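Local coordinates for ATP phosphoribosyltransferase (PDB 2VD3), which probably catalyses the first step of histidine biosynthesis, the magnesium-dependent condensation of ATP with 5-phosphoribose 1-diphosphate, at residues 59-64 against 185-190. Residues are numbered along the deposited sequence; the frame is centred on the assembly and turned at random.
Sequences EFVADG and KLIANR
Asn189 reaches across to the last turn of helix 57-63, its ND2 giving one hydrogen bond of 2.9 Å to Val61 O. The bond is nearly straight, 163° at the hydrogen, and the carbonyl oxygen lies in the amide plane. CG stands anti to the backbone N (chi1 -179°), which carries the amide out from the chain toward the helix end. Ala62 O is 3.3 Å from the same ND2, but the angle is too poor for a second bond. The other end of the amide turns to the helix that follows it: OD1 accepts from Ser192 N, which makes Asn189 the N-cap of helix 190-195.

Beside this polar grip lies an apolar one. Val61 points at the strand and its two methyls split the contact: CG2 lies 3.8 Å from Ile187 CD1, while CG1 rests on the peptide after Ala188, 3.5 Å from Ala188 C. Val83 also packs on Val61, and Ile85 and Ile76 on Ile187.

Gly64, the first residue past helix 57-63, leaves it with positive phi (103°) beside the amide. The arrangement is helix-on-sheet packing in the alpha/beta catalytic region of the PBP-like HisG fold, with one asparagine side chain joining the C-terminal turn of one helix to the N-terminus of another.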
ATOM      1  N   GLU A  59       2.894  23.845 -16.816  1.00 44.27           N
ATOM      2  CA  GLU A  59       1.688  24.661 -16.983  1.00 44.95           C
ATOM      3  C   GLU A  59       1.324  25.541 -15.775  1.00 44.67           C
ATOM      4  O   GLU A  59       1.008  26.718 -15.959  1.00 44.52           O
ATOM      5  CB  GLU A  59       0.491  23.794 -17.400  1.00 45.23           C
ATOM      6  CG  GLU A  59       0.573  23.313 -18.855  1.00 47.75           C
ATOM      7  CD  GLU A  59       0.617  24.453 -19.861  1.00 49.69           C
ATOM      8  OE1 GLU A  59      -0.459  24.895 -20.305  1.00 52.83           O
ATOM      9  OE2 GLU A  59       1.723  24.902 -20.225  1.00 50.58           O
ATOM     10  N   PHE A  60       1.375  24.984 -14.560  1.00 44.15           N
ATOM     11  CA  PHE A  60       1.105  25.772 -13.357  1.00 43.96           C
ATOM     12  C   PHE A  60       2.015  26.992 -13.281  1.00 43.95           C
ATOM     13  O   PHE A  60       1.586  28.086 -12.861  1.00 44.04           O
ATOM     14  CB  PHE A  60       1.260  24.946 -12.070  1.00 43.94           C
ATOM     15  CG  PHE A  60       0.217  23.868 -11.888  1.00 44.11           C
ATOM     16  CD1 PHE A  60      -0.966  23.869 -12.630  1.00 43.67           C
ATOM     17  CD2 PHE A  60       0.417  22.849 -10.944  1.00 42.79           C
ATOM     18  CE1 PHE A  60      -1.927  22.861 -12.439  1.00 43.82           C
ATOM     19  CE2 PHE A  60      -0.537  21.854 -10.747  1.00 42.25           C
ATOM     20  CZ  PHE A  60      -1.707  21.856 -11.493  1.00 42.65           C
ATOM     21  N   VAL A  61       3.268  26.802 -13.681  1.00 43.63           N
ATOM     22  CA  VAL A  61       4.244  27.879 -13.682  1.00 43.94           C
ATOM     23  C   VAL A  61       4.032  28.821 -14.864  1.00 44.34           C
ATOM     24  O   VAL A  61       4.157  30.034 -14.718  1.00 44.59           O
ATOM     25  CB  VAL A  61       5.700  27.331 -13.633  1.00 44.45           C
ATOM     26  CG1 VAL A  61       6.730  28.458 -13.740  1.00 43.61           C
ATOM     27  CG2 VAL A  61       5.924  26.517 -12.344  1.00 43.14           C
ATOM     28  N   ALA A  62       3.687  28.275 -16.027  1.00 44.84           N
ATOM     29  CA  ALA A  62       3.445  29.109 -17.214  1.00 45.24           C
ATOM     30  C   ALA A  62       2.267  30.057 -16.984  1.00 45.56           C
ATOM     31  O   ALA A  62       2.300  31.211 -17.405  1.00 45.02           O
ATOM     32  CB  ALA A  62       3.205  28.243 -18.451  1.00 44.94           C
ATOM     33  N   ASP A  63       1.250  29.555 -16.285  1.00 46.25           N
ATOM     34  CA  ASP A  63      -0.003  30.271 -16.092  1.00 47.17           C
ATOM     35  C   ASP A  63       0.009  31.206 -14.896  1.00 47.05           C
ATOM     36  O   ASP A  63      -0.739  32.172 -14.858  1.00 47.33           O
ATOM     37  CB  ASP A  63      -1.168  29.286 -15.993  1.00 47.50           C
ATOM     38  CG  ASP A  63      -1.525  28.673 -17.341  1.00 50.28           C
ATOM     39  OD1 ASP A  63      -1.472  29.401 -18.378  1.00 53.08           O
ATOM     40  OD2 ASP A  63      -1.860  27.463 -17.366  1.00 52.75           O
ATOM     41  N   GLY A  64       0.860  30.916 -13.926  1.00 47.14           N
ATOM     42  CA  GLY A  64       1.012  31.772 -12.769  1.00 47.17           C
ATOM     43  C   GLY A  64       0.324  31.238 -11.532  1.00 47.43           C
ATOM     44  O   GLY A  64       0.205  31.951 -10.536  1.00 47.67           O
ATOM     45  N   LYS A 185      15.044  20.955 -13.485  1.00 45.53           N
ATOM     46  CA  LYS A 185      15.265  22.385 -13.601  1.00 45.34           C
ATOM     47  C   LYS A 185      14.481  23.134 -12.547  1.00 45.42           C
ATOM     48  O   LYS A 185      13.466  22.644 -12.075  1.00 45.63           O
ATOM     49  CB  LYS A 185      14.849  22.855 -14.994  1.00 44.89           C
ATOM     50  CG  LYS A 185      15.481  22.077 -16.118  1.00 44.33           C
ATOM     51  CD  LYS A 185      16.948  22.436 -16.282  1.00 44.58           C
ATOM     52  CE  LYS A 185      17.581  21.668 -17.436  1.00 44.32           C
ATOM     53  NZ  LYS A 185      18.961  22.156 -17.739  1.00 44.48           N
ATOM     54  N   LEU A 186      14.977  24.308 -12.158  1.00 46.05           N
ATOM     55  CA  LEU A 186      14.173  25.297 -11.435  1.00 45.68           C
ATOM     56  C   LEU A 186      13.648  26.274 -12.471  1.00 45.71           C
ATOM     57  O   LEU A 186      14.429  26.854 -13.239  1.00 45.65           O
ATOM     58  CB  LEU A 186      15.005  26.050 -10.388  1.00 45.75           C
ATOM     59  CG  LEU A 186      14.292  27.210  -9.662  1.00 45.68           C
ATOM     60  CD1 LEU A 186      13.299  26.706  -8.622  1.00 44.14           C
ATOM     61  CD2 LEU A 186      15.281  28.195  -9.025  1.00 45.46           C
ATOM     62  N   ILE A 187      12.328  26.453 -12.500  1.00 45.45           N
ATOM     63  CA  ILE A 187      11.706  27.343 -13.492  1.00 44.42           C
ATOM     64  C   ILE A 187      10.919  28.464 -12.848  1.00 44.71           C
ATOM     65  O   ILE A 187      10.659  28.438 -11.643  1.00 44.74           O
ATOM     66  CB  ILE A 187      10.792  26.592 -14.506  1.00 44.35           C
ATOM     67  CG1 ILE A 187       9.698  25.796 -13.787  1.00 43.68           C
ATOM     68  CG2 ILE A 187      11.623  25.723 -15.441  1.00 43.06           C
ATOM     69  CD1 ILE A 187       8.628  25.244 -14.719  1.00 43.94           C
ATOM     70  N   ALA A 188      10.536  29.449 -13.660  1.00 44.24           N
ATOM     71  CA  ALA A 188       9.861  30.614 -13.148  1.00 43.92           C
ATOM     72  C   ALA A 188       8.863  31.199 -14.135  1.00 43.90           C
ATOM     73  O   ALA A 188       9.092  31.187 -15.359  1.00 43.69           O
ATOM     74  CB  ALA A 188      10.882  31.685 -12.736  1.00 44.10           C
ATOM     75  N   ASN A 189       7.763  31.708 -13.582  1.00 43.20           N
ATOM     76  CA  ASN A 189       6.834  32.519 -14.321  1.00 43.16           C
ATOM     77  C   ASN A 189       7.518  33.856 -14.621  1.00 43.57           C
ATOM     78  O   ASN A 189       8.253  34.388 -13.781  1.00 43.68           O
ATOM     79  CB  ASN A 189       5.564  32.727 -13.495  1.00 43.12           C
ATOM     80  CG  ASN A 189       4.528  33.543 -14.217  1.00 42.42           C
ATOM     81  OD1 ASN A 189       4.509  34.763 -14.107  1.00 43.71           O
ATOM     82  ND2 ASN A 189       3.665  32.881 -14.967  1.00 41.69           N
ATOM     83  N   ARG A 190       7.294  34.388 -15.817  1.00 43.49           N
ATOM     84  CA  ARG A 190       7.925  35.633 -16.208  1.00 43.52           C
ATOM     85  C   ARG A 190       7.338  36.822 -15.454  1.00 43.50           C
ATOM     86  O   ARG A 190       8.073  37.678 -14.948  1.00 43.29           O
ATOM     87  CB  ARG A 190       7.797  35.838 -17.705  1.00 43.35           C
ATOM     88  CG  ARG A 190       8.639  36.961 -18.213  1.00 44.57           C
ATOM     89  CD  ARG A 190       8.497  37.062 -19.701  1.00 46.69           C
ATOM     90  NE  ARG A 190       9.194  38.225 -20.248  1.00 46.70           N
ATOM     91  CZ  ARG A 190      10.459  38.213 -20.649  1.00 46.38           C
ATOM     92  NH1 ARG A 190      11.003  39.314 -21.137  1.00 45.09           N
ATOM     93  NH2 ARG A 190      11.182  37.099 -20.553  1.00 46.67           N
TER